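Local coordinates for putative uncharacterized protein (Chaetomium thermophilum, PDB 5T8V), which probably acts as a chromatin-binding loader of cohesin, the chain here being its C-terminal HEAT-repeat part, at residues Ser464-Arg467 and Gly468-Lys472; Ala593-Ser596 and Tyr597-Leu601; Thr904-Arg907 and Lys908-Pro912. All coordinates share one frame; numbering follows the deposited sequence.

Contact 1 of 3, residues Ser464-Arg467 and Gly468-Lys472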
ATOM      1  N   SER A 464     -16.681  -3.956  -8.010  1.00 13.91           N
ATOM      2  CA  SER A 464     -16.868  -2.586  -7.546  1.00 14.77           C
ATOM      3  C   SER A 464     -17.516  -1.729  -8.628  1.00 14.82           C
ATOM      4  O   SER A 464     -18.466  -0.979  -8.363  1.00 15.03           O
ATOM      5  CB  SER A 464     -15.524  -1.997  -7.124  1.00 15.97           C
ATOM      6  OG  SER A 464     -15.680  -0.694  -6.591  1.00 16.95           O
ATOM      7  N   LYS A 465     -17.014  -1.834  -9.859  1.00 21.88           N
ATOM      8  CA  LYS A 465     -17.607  -1.091 -10.965  1.00 22.58           C
ATOM      9  C   LYS A 465     -19.063  -1.483 -11.174  1.00 20.90           C
ATOM     10  O   LYS A 465     -19.914  -0.620 -11.420  1.00 22.24           O
ATOM     11  CB  LYS A 465     -16.794  -1.317 -12.239  1.00 24.18           C
ATOM     12  CG  LYS A 465     -17.568  -1.035 -13.514  1.00 26.35           C
ATOM     13  CD  LYS A 465     -16.656  -0.842 -14.708  1.00 29.34           C
ATOM     14  CE  LYS A 465     -17.448  -0.883 -16.005  1.00 31.75           C
ATOM     15  NZ  LYS A 465     -18.738  -0.128 -15.908  1.00 32.98           N
ATOM     16  N   LEU A 466     -19.375  -2.775 -11.074  1.00 13.71           N
ATOM     17  CA  LEU A 466     -20.762  -3.203 -11.240  1.00 13.03           C
ATOM     18  C   LEU A 466     -21.659  -2.580 -10.178  1.00 14.11           C
ATOM     19  O   LEU A 466     -22.764  -2.116 -10.482  1.00 14.58           O
ATOM     20  CB  LEU A 466     -20.854  -4.727 -11.195  1.00 11.54           C
ATOM     21  CG  LEU A 466     -22.263  -5.312 -11.318  1.00 14.40           C
ATOM     22  CD1 LEU A 466     -22.259  -6.527 -12.215  1.00 14.46           C
ATOM     23  CD2 LEU A 466     -22.807  -5.682  -9.958  1.00 15.68           C
ATOM     24  N   ARG A 467     -21.199  -2.555  -8.925  1.00 13.04           N
ATOM     25  CA  ARG A 467     -22.007  -1.987  -7.851  1.00 13.50           C
ATOM     26  C   ARG A 467     -22.228  -0.494  -8.066  1.00 14.48           C
ATOM     27  O   ARG A 467     -23.351   0.010  -7.918  1.00 14.79           O
ATOM     28  CB  ARG A 467     -21.333  -2.255  -6.506  1.00 14.66           C
ATOM     29  CG  ARG A 467     -21.427  -3.709  -6.072  1.00 15.69           C
ATOM     30  CD  ARG A 467     -20.303  -4.101  -5.133  1.00 18.82           C
ATOM     31  NE  ARG A 467     -20.169  -3.167  -4.023  1.00 22.50           N
ATOM     32  CZ  ARG A 467     -21.017  -3.086  -3.003  1.00 24.33           C
ATOM     33  NH1 ARG A 467     -22.079  -3.882  -2.951  1.00 23.23           N
ATOM     34  NH2 ARG A 467     -20.806  -2.201  -2.036  1.00 26.52           N
ATOM     35  N   GLY A 468     -21.168   0.231  -8.426  1.00 15.16           N
ATOM     36  CA  GLY A 468     -21.330   1.640  -8.741  1.00 16.26           C
ATOM     37  C   GLY A 468     -22.323   1.862  -9.864  1.00 16.18           C
ATOM     38  O   GLY A 468     -23.183   2.745  -9.785  1.00 16.90           O
ATOM     39  N   HIS A 469     -22.227   1.054 -10.923  1.00 19.58           N
ATOM     40  CA  HIS A 469     -23.148   1.192 -12.045  1.00 20.48           C
ATOM     41  C   HIS A 469     -24.582   0.919 -11.613  1.00 20.61           C
ATOM     42  O   HIS A 469     -25.515   1.582 -12.081  1.00 21.22           O
ATOM     43  CB  HIS A 469     -22.734   0.254 -13.179  1.00 20.45           C
ATOM     44  CG  HIS A 469     -23.486   0.476 -14.454  1.00 22.68           C
ATOM     45  ND1 HIS A 469     -23.858   1.730 -14.891  1.00 24.21           N
ATOM     46  CD2 HIS A 469     -23.930  -0.395 -15.392  1.00 22.75           C
ATOM     47  CE1 HIS A 469     -24.502   1.621 -16.039  1.00 24.73           C
ATOM     48  NE2 HIS A 469     -24.559   0.342 -16.366  1.00 23.63           N
ATOM     49  N   VAL A 470     -24.783  -0.045 -10.712  1.00 17.09           N
ATOM     50  CA  VAL A 470     -26.131  -0.325 -10.220  1.00 17.12           C
ATOM     51  C   VAL A 470     -26.671   0.874  -9.454  1.00 18.21           C
ATOM     52  O   VAL A 470     -27.827   1.276  -9.634  1.00 18.54           O
ATOM     53  CB  VAL A 470     -26.139  -1.597  -9.356  1.00 16.47           C
ATOM     54  CG1 VAL A 470     -27.462  -1.727  -8.590  1.00 16.21           C
ATOM     55  CG2 VAL A 470     -25.920  -2.823 -10.228  1.00 15.40           C
ATOM     56  N   ARG A 471     -25.850   1.460  -8.579  1.00 23.33           N
ATOM     57  CA  ARG A 471     -26.306   2.634  -7.841  1.00 25.21           C
ATOM     58  C   ARG A 471     -26.674   3.763  -8.795  1.00 25.32           C
ATOM     59  O   ARG A 471     -27.714   4.418  -8.632  1.00 24.78           O
ATOM     60  CB  ARG A 471     -25.233   3.089  -6.852  1.00 26.70           C
ATOM     61  CG  ARG A 471     -25.801   3.707  -5.574  1.00 30.33           C
ATOM     62  CD  ARG A 471     -24.704   4.177  -4.627  1.00 32.59           C
ATOM     63  NE  ARG A 471     -23.657   3.171  -4.458  1.00 32.43           N
ATOM     64  CZ  ARG A 471     -23.684   2.188  -3.561  1.00 31.55           C
ATOM     65  NH1 ARG A 471     -24.709   2.060  -2.727  1.00 30.80           N
ATOM     66  NH2 ARG A 471     -22.677   1.326  -3.499  1.00 31.02           N
ATOM     67  N   LYS A 472     -25.842   3.993  -9.813  1.00 31.88           N
ATOM     68  CA  LYS A 472     -26.135   5.038 -10.788  1.00 33.64           C
ATOM     69  C   LYS A 472     -27.463   4.776 -11.489  1.00 33.91           C
ATOM     70  O   LYS A 472     -28.350   5.637 -11.507  1.00 36.09           O
ATOM     71  CB  LYS A 472     -25.002   5.134 -11.807  1.00 35.07           C
ATOM     72  CG  LYS A 472     -25.103   6.344 -12.717  1.00 39.48           C
ATOM     73  CD  LYS A 472     -24.387   6.114 -14.032  1.00 41.33           C
ATOM     74  CE  LYS A 472     -24.525   7.314 -14.950  1.00 44.99           C
ATOM     75  NZ  LYS A 472     -23.958   7.039 -16.298  1.00 46.86           N
TER

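Contact 2 of 3, residues Ala593-Ser596 and Tyr597-Leu601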
ATOM      1  N   ALA A 593     -33.355  -3.813 -18.532  1.00 17.90           N
ATOM      2  CA  ALA A 593     -32.795  -5.159 -18.589  1.00 16.85           C
ATOM      3  C   ALA A 593     -31.417  -5.204 -17.941  1.00 16.14           C
ATOM      4  O   ALA A 593     -31.125  -6.097 -17.137  1.00 14.96           O
ATOM      5  CB  ALA A 593     -32.723  -5.636 -20.039  1.00 17.80           C
ATOM      6  N   LYS A 594     -30.553  -4.244 -18.281  1.00 17.00           N
ATOM      7  CA  LYS A 594     -29.223  -4.211 -17.685  1.00 16.43           C
ATOM      8  C   LYS A 594     -29.304  -4.066 -16.169  1.00 16.04           C
ATOM      9  O   LYS A 594     -28.594  -4.763 -15.433  1.00 14.98           O
ATOM     10  CB  LYS A 594     -28.406  -3.074 -18.299  1.00 17.70           C
ATOM     11  CG  LYS A 594     -27.092  -2.796 -17.587  1.00 20.83           C
ATOM     12  CD  LYS A 594     -25.946  -2.626 -18.565  1.00 22.37           C
ATOM     13  CE  LYS A 594     -25.504  -3.959 -19.130  1.00 22.70           C
ATOM     14  NZ  LYS A 594     -24.133  -3.891 -19.718  1.00 24.09           N
ATOM     15  N   LEU A 595     -30.167  -3.172 -15.680  1.00 15.53           N
ATOM     16  CA  LEU A 595     -30.318  -3.020 -14.236  1.00 14.56           C
ATOM     17  C   LEU A 595     -30.848  -4.300 -13.605  1.00 13.50           C
ATOM     18  O   LEU A 595     -30.377  -4.715 -12.541  1.00 12.71           O
ATOM     19  CB  LEU A 595     -31.242  -1.843 -13.912  1.00 15.14           C
ATOM     20  CG  LEU A 595     -31.549  -1.616 -12.429  1.00 14.26           C
ATOM     21  CD1 LEU A 595     -30.277  -1.515 -11.603  1.00 13.65           C
ATOM     22  CD2 LEU A 595     -32.381  -0.362 -12.256  1.00 16.12           C
ATOM     23  N   SER A 596     -31.826  -4.941 -14.247  1.00 14.44           N
ATOM     24  CA  SER A 596     -32.371  -6.188 -13.721  1.00 13.61           C
ATOM     25  C   SER A 596     -31.278  -7.236 -13.565  1.00 13.17           C
ATOM     26  O   SER A 596     -31.050  -7.769 -12.470  1.00 13.36           O
ATOM     27  CB  SER A 596     -33.478  -6.700 -14.643  1.00 19.26           C
ATOM     28  OG  SER A 596     -34.550  -5.780 -14.705  1.00 21.05           O
ATOM     29  N   TYR A 597     -30.580  -7.539 -14.660  1.00 13.01           N
ATOM     30  CA  TYR A 597     -29.548  -8.564 -14.603  1.00 14.38           C
ATOM     31  C   TYR A 597     -28.447  -8.191 -13.619  1.00 12.44           C
ATOM     32  O   TYR A 597     -27.895  -9.068 -12.948  1.00 12.09           O
ATOM     33  CB  TYR A 597     -28.968  -8.804 -15.998  1.00 13.32           C
ATOM     34  CG  TYR A 597     -27.992  -9.953 -16.037  1.00 14.47           C
ATOM     35  CD1 TYR A 597     -28.419 -11.258 -15.825  1.00 12.67           C
ATOM     36  CD2 TYR A 597     -26.645  -9.737 -16.274  1.00 14.31           C
ATOM     37  CE1 TYR A 597     -27.533 -12.311 -15.849  1.00 12.57           C
ATOM     38  CE2 TYR A 597     -25.750 -10.785 -16.301  1.00 14.90           C
ATOM     39  CZ  TYR A 597     -26.200 -12.071 -16.086  1.00 14.44           C
ATOM     40  OH  TYR A 597     -25.312 -13.121 -16.113  1.00 15.26           O
ATOM     41  N   SER A 598     -28.122  -6.902 -13.507  1.00 12.50           N
ATOM     42  CA  SER A 598     -27.109  -6.485 -12.543  1.00 12.25           C
ATOM     43  C   SER A 598     -27.573  -6.748 -11.114  1.00 11.69           C
ATOM     44  O   SER A 598     -26.789  -7.206 -10.274  1.00 11.49           O
ATOM     45  CB  SER A 598     -26.778  -5.008 -12.741  1.00 12.75           C
ATOM     46  OG  SER A 598     -26.370  -4.750 -14.074  1.00 13.56           O
ATOM     47  N   ILE A 599     -28.842  -6.461 -10.821  1.00 11.59           N
ATOM     48  CA  ILE A 599     -29.393  -6.794  -9.511  1.00 11.24           C
ATOM     49  C   ILE A 599     -29.267  -8.289  -9.255  1.00 15.67           C
ATOM     50  O   ILE A 599     -28.875  -8.717  -8.164  1.00 11.21           O
ATOM     51  CB  ILE A 599     -30.855  -6.319  -9.415  1.00 12.29           C
ATOM     52  CG1 ILE A 599     -30.911  -4.792  -9.372  1.00 13.67           C
ATOM     53  CG2 ILE A 599     -31.535  -6.883  -8.176  1.00 12.69           C
ATOM     54  CD1 ILE A 599     -32.245  -4.218  -9.803  1.00 14.66           C
ATOM     55  N   ILE A 600     -29.595  -9.109 -10.256  1.00 11.24           N
ATOM     56  CA  ILE A 600     -29.415 -10.551 -10.109  1.00 11.30           C
ATOM     57  C   ILE A 600     -27.963 -10.875  -9.780  1.00 11.43           C
ATOM     58  O   ILE A 600     -27.678 -11.729  -8.930  1.00 11.65           O
ATOM     59  CB  ILE A 600     -29.892 -11.275 -11.381  1.00 11.36           C
ATOM     60  CG1 ILE A 600     -31.410 -11.126 -11.522  1.00 11.29           C
ATOM     61  CG2 ILE A 600     -29.505 -12.755 -11.340  1.00 11.50           C
ATOM     62  CD1 ILE A 600     -31.957 -11.589 -12.843  1.00 11.42           C
ATOM     63  N   LEU A 601     -27.022 -10.196 -10.438  1.00 13.83           N
ATOM     64  CA  LEU A 601     -25.610 -10.485 -10.217  1.00 12.84           C
ATOM     65  C   LEU A 601     -25.182 -10.122  -8.802  1.00 12.42           C
ATOM     66  O   LEU A 601     -24.379 -10.836  -8.192  1.00 13.48           O
ATOM     67  CB  LEU A 601     -24.755  -9.741 -11.244  1.00 11.71           C
ATOM     68  CG  LEU A 601     -24.766 -10.297 -12.670  1.00 13.16           C
ATOM     69  CD1 LEU A 601     -24.013  -9.364 -13.593  1.00 14.55           C
ATOM     70  CD2 LEU A 601     -24.162 -11.699 -12.731  1.00 11.97           C
TER

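Contact 3 of 3, residues Thr904-Arg907 and Lys908-Pro912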
ATOM      1  N   THR A 904      15.650  56.944  28.862  1.00 62.55           N
ATOM      2  CA  THR A 904      15.730  57.350  30.262  1.00 61.21           C
ATOM      3  C   THR A 904      14.482  56.927  31.031  1.00 59.94           C
ATOM      4  O   THR A 904      14.569  56.278  32.082  1.00 59.34           O
ATOM      5  CB  THR A 904      15.932  58.866  30.348  1.00 60.85           C
ATOM      6  OG1 THR A 904      17.144  59.227  29.674  1.00 61.11           O
ATOM      7  CG2 THR A 904      16.008  59.330  31.796  1.00 59.78           C
ATOM      8  N   ASP A 905      13.304  57.288  30.515  1.00 64.39           N
ATOM      9  CA  ASP A 905      12.058  56.937  31.187  1.00 65.01           C
ATOM     10  C   ASP A 905      11.937  55.428  31.360  1.00 63.47           C
ATOM     11  O   ASP A 905      11.601  54.940  32.445  1.00 62.51           O
ATOM     12  CB  ASP A 905      10.866  57.481  30.400  1.00 67.32           C
ATOM     13  CG  ASP A 905      10.828  58.995  30.372  1.00 69.69           C
ATOM     14  OD1 ASP A 905      11.288  59.624  31.350  1.00 69.74           O
ATOM     15  OD2 ASP A 905      10.337  59.557  29.370  1.00 71.89           O
ATOM     16  N   VAL A 906      12.205  54.670  30.294  1.00 50.82           N
ATOM     17  CA  VAL A 906      12.099  53.215  30.372  1.00 49.44           C
ATOM     18  C   VAL A 906      12.976  52.679  31.495  1.00 47.60           C
ATOM     19  O   VAL A 906      12.543  51.843  32.296  1.00 46.32           O
ATOM     20  CB  VAL A 906      12.459  52.577  29.017  1.00 51.02           C
ATOM     21  CG1 VAL A 906      12.620  51.062  29.152  1.00 50.99           C
ATOM     22  CG2 VAL A 906      11.386  52.895  27.987  1.00 52.07           C
ATOM     23  N   ARG A 907      14.221  53.154  31.578  1.00 50.34           N
ATOM     24  CA  ARG A 907      15.105  52.687  32.641  1.00 50.04           C
ATOM     25  C   ARG A 907      14.548  53.040  34.013  1.00 50.01           C
ATOM     26  O   ARG A 907      14.545  52.200  34.922  1.00 50.16           O
ATOM     27  CB  ARG A 907      16.506  53.272  32.475  1.00 49.91           C
ATOM     28  CG  ARG A 907      17.459  52.866  33.590  1.00 49.84           C
ATOM     29  CD  ARG A 907      18.907  53.162  33.236  1.00 51.26           C
ATOM     30  NE  ARG A 907      19.152  54.589  33.069  1.00 52.28           N
ATOM     31  CZ  ARG A 907      20.331  55.113  32.751  1.00 53.25           C
ATOM     32  NH1 ARG A 907      21.386  54.330  32.563  1.00 53.91           N
ATOM     33  NH2 ARG A 907      20.456  56.426  32.620  1.00 53.40           N
ATOM     34  N   LYS A 908      14.072  54.275  34.187  1.00 53.43           N
ATOM     35  CA  LYS A 908      13.549  54.675  35.490  1.00 53.61           C
ATOM     36  C   LYS A 908      12.331  53.847  35.888  1.00 52.97           C
ATOM     37  O   LYS A 908      12.121  53.592  37.080  1.00 51.38           O
ATOM     38  CB  LYS A 908      13.205  56.165  35.491  1.00 55.16           C
ATOM     39  CG  LYS A 908      14.399  57.072  35.772  1.00 55.86           C
ATOM     40  CD  LYS A 908      13.959  58.489  36.120  1.00 56.66           C
ATOM     41  CE  LYS A 908      14.338  59.487  35.039  1.00 57.50           C
ATOM     42  NZ  LYS A 908      15.784  59.850  35.082  1.00 57.18           N
ATOM     43  N   GLU A 909      11.523  53.420  34.916  1.00 48.56           N
ATOM     44  CA  GLU A 909      10.388  52.549  35.197  1.00 50.01           C
ATOM     45  C   GLU A 909      10.777  51.080  35.286  1.00 48.68           C
ATOM     46  O   GLU A 909       9.957  50.262  35.716  1.00 47.87           O
ATOM     47  CB  GLU A 909       9.315  52.706  34.115  1.00 53.96           C
ATOM     48  CG  GLU A 909       8.790  54.124  33.950  1.00 57.25           C
ATOM     49  CD  GLU A 909       7.706  54.219  32.893  1.00 58.82           C
ATOM     50  OE1 GLU A 909       7.344  53.172  32.314  1.00 58.59           O
ATOM     51  OE2 GLU A 909       7.217  55.342  32.642  1.00 59.87           O
ATOM     52  N   LEU A 910      12.003  50.732  34.897  1.00 50.66           N
ATOM     53  CA  LEU A 910      12.420  49.345  34.773  1.00 50.54           C
ATOM     54  C   LEU A 910      13.432  48.922  35.828  1.00 51.39           C
ATOM     55  O   LEU A 910      13.698  47.723  35.958  1.00 51.90           O
ATOM     56  CB  LEU A 910      13.016  49.108  33.377  1.00 50.10           C
ATOM     57  CG  LEU A 910      13.196  47.665  32.914  1.00 49.42           C
ATOM     58  CD1 LEU A 910      11.841  46.993  32.743  1.00 49.08           C
ATOM     59  CD2 LEU A 910      13.983  47.633  31.614  1.00 49.83           C
ATOM     60  N   LEU A 911      14.002  49.861  36.574  1.00 61.93           N
ATOM     61  CA  LEU A 911      14.984  49.523  37.594  1.00 62.98           C
ATOM     62  C   LEU A 911      14.324  49.006  38.870  1.00 63.02           C
ATOM     63  O   LEU A 911      14.733  47.956  39.381  1.00 65.50           O
ATOM     64  CB  LEU A 911      15.862  50.733  37.911  1.00 64.58           C
ATOM     65  CG  LEU A 911      17.072  50.407  38.786  1.00 67.42           C
ATOM     66  CD1 LEU A 911      18.301  51.147  38.288  1.00 67.47           C
ATOM     67  CD2 LEU A 911      16.793  50.742  40.248  1.00 70.39           C
ATOM     68  N   PRO A 912      13.322  49.697  39.427  1.00 62.41           N
ATOM     69  CA  PRO A 912      12.777  49.241  40.720  1.00 62.03           C
ATOM     70  C   PRO A 912      12.247  47.818  40.700  1.00 60.30           C
ATOM     71  O   PRO A 912      12.258  47.153  41.744  1.00 60.14           O
ATOM     72  CB  PRO A 912      11.663  50.259  41.012  1.00 63.81           C
ATOM     73  CG  PRO A 912      11.376  50.919  39.718  1.00 64.06           C
ATOM     74  CD  PRO A 912      12.655  50.928  38.966  1.00 62.85           C
TER

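Contact 1 of 3, residues Ser464-Arg467 and Gly468-Lys472
Gly468 gives its amide N-H to the carbonyl of Ser464, N to O 3.0 Å, and this is the first of four successive i to i+4 backbone bonds along an unbroken stretch of helix. The bond is nearly straight, with 173° at the hydrogen. His469 N repeats the pattern on Lys465 O at 2.9 Å, Val470 N does so on Leu466 O, and Arg471 N closes on Arg467 O at 3.0 Å.

The apolar part of the contact is small and local. Leu466 and Val470, one turn apart, meet through single methyls, CD2 of the leucine lying 4.2 Å from CG2 of the valine. That valine methyl sits where it does because it is anti to the carbonyl carbon and beside the backbone N, while CG1 takes the place anti to N (chi1 167°). CG2 therefore also rests on the carbonyl of the preceding turn, 3.2 Å from Leu466 O.

Charge supplies the third element. Arg467 and Arg471 both bend at chi3, in opposite senses, and their guanidinium groups come together with NH2 of Arg467 4.3 Å from NH2 of Arg471. The Arg467 nitrogen lies at the edge of the Arg471 group, near its plane. Asp643 probably eases this proximity: its OD2 forms a salt bridge with Arg471 NH2 and only a long, weak ion pair with Arg467 NH2.

This stretch belongs to helix 446-474 of the HEAT-repeat array and is wedged among three other helices. Leu466 and Val470 face helix 590-602, touching Leu601, Leu602 and Ser598, while Val470 and Arg471 also reach Ala490 and Leu494 of helix 481-494. Helix 628-642 covers Ser464, whose OG is hydrogen-bonded to Val639 O.

Contact 2 of 3, residues Ala593-Ser596 and Tyr597-Leu601
Tyr597 N, Ser598 N, Ile599 N and Ile600 N bond in turn to the carbonyls of Ala593, Lys594, Leu595 and Ser596 at 2.9 to 3.0 Å, a regular alpha-helical run. Ser598 adds a side-chain bond to it: OG donates to Lys594 O at 2.6 Å. With the hydroxyl beside its own backbone N (chi1 -56°), OG turns back along the helix and reaches the carbonyl from above its plane, 37° out, whereas Ser598 N arrives from the opposite face. One oxygen is thus gripped twice by the same residue, and the buried hydroxyl has its hydrogen satisfied without leaving the helix. An alanine here would keep the amide bond but would probably leave Lys594 O with a single donor from this residue and a small gap where OG had lain.

Leu595 and Ile599 make the apolar contact, where their side chains meet at a slant, CD1 of Ile599 3.8 Å from CG of Leu595. Farther along, Leu601 lays its CG over one face of the Tyr597 ring, 3.8 Å above the plane and offset toward the rim.

Helix 590-602 is enclosed on several sides. Leu595 and Ile599 pack on Leu486 and Leu489 of helix 481-494, Ser596 and Ile600 on helix 509-520, and Lys594 lies against Met473 of helix 446-474, its NZ salt-bridged to Asp417.

Contact 3 of 3, residues Thr904-Arg907 and Lys908-Pro912
This is a one-turn contact along a single helix, 900-910, near its C-terminal end, where the Thr904-Arg907 backbone hands over to Lys908-Pro912 and the regular bonding pattern changes. Two alpha-helical bonds lead in: Lys908 N to Thr904 O and Glu909 N to Asp905 O, both 2.9 Å. The carbonyl of Arg907 then serves two amides. Leu910 N approaches it at 2.9 Å, an i to i+3 bond whose donor stands well above the carbonyl plane, 70° out of it. Leu911 N makes the i to i+4 bond to the same oxygen, but that one is weak, bent to 127° at the hydrogen. Pro912, having no amide hydrogen, cannot extend the series.

Among the side chains, Thr904 and Lys908 lie alongside each other and point the same way. Lys908 bends at chi3 and chi4, which lays its end against the threonine methyl, CE to CG2 3.7 Å. Thr904 OG1 is hydrogen-bonded to Ala900 O. On the buried side, Val906 CG1 and Leu910 CD2 are 4.4 Å apart, a loose touch. Glu909 runs extended from a CG that rests 3.3 Å from Asp905 O, and its OE1 ends in a salt bridge with Arg866.

Arg907 leaves the helix with CG anti to the backbone N (chi1 178°) and reaches Ser933 through NH1 and Thr938 through NH2, so its guanidinium is anchored to the end of the next helix and the loop behind it. Leu910 touches both Ile869 of helix 866-870 and Val925 and Cys928 of helix 919-935. Helices packed side by side through apolar side chains, here Leu910, with successive helices linked by loops, are characteristic of a HEAT-repeat solenoid, the architecture of this C-terminal part.

Overall arrangement
Contacts 1 and 2 belong to one region. Their centres are about 11 Å apart, and the helices that carry them, 446-474 and 590-602, touch directly and share helix 481-494 as a neighbour. Contact 2 is the core one, almost wholly buried, with a serine hydroxyl turned onto its own helix. Contact 1 is partly buried, its apolar side facing contact 2 and its two arginines near one aspartate, which is salt-bridged to Arg471 and only weakly paired with Arg467. Contact 3 stands apart, about 77 Å from contact 1 and 88 Å from contact 2 between centres. Also partly buried, it differs in lying at a helix end, where the bonding loses its regularity.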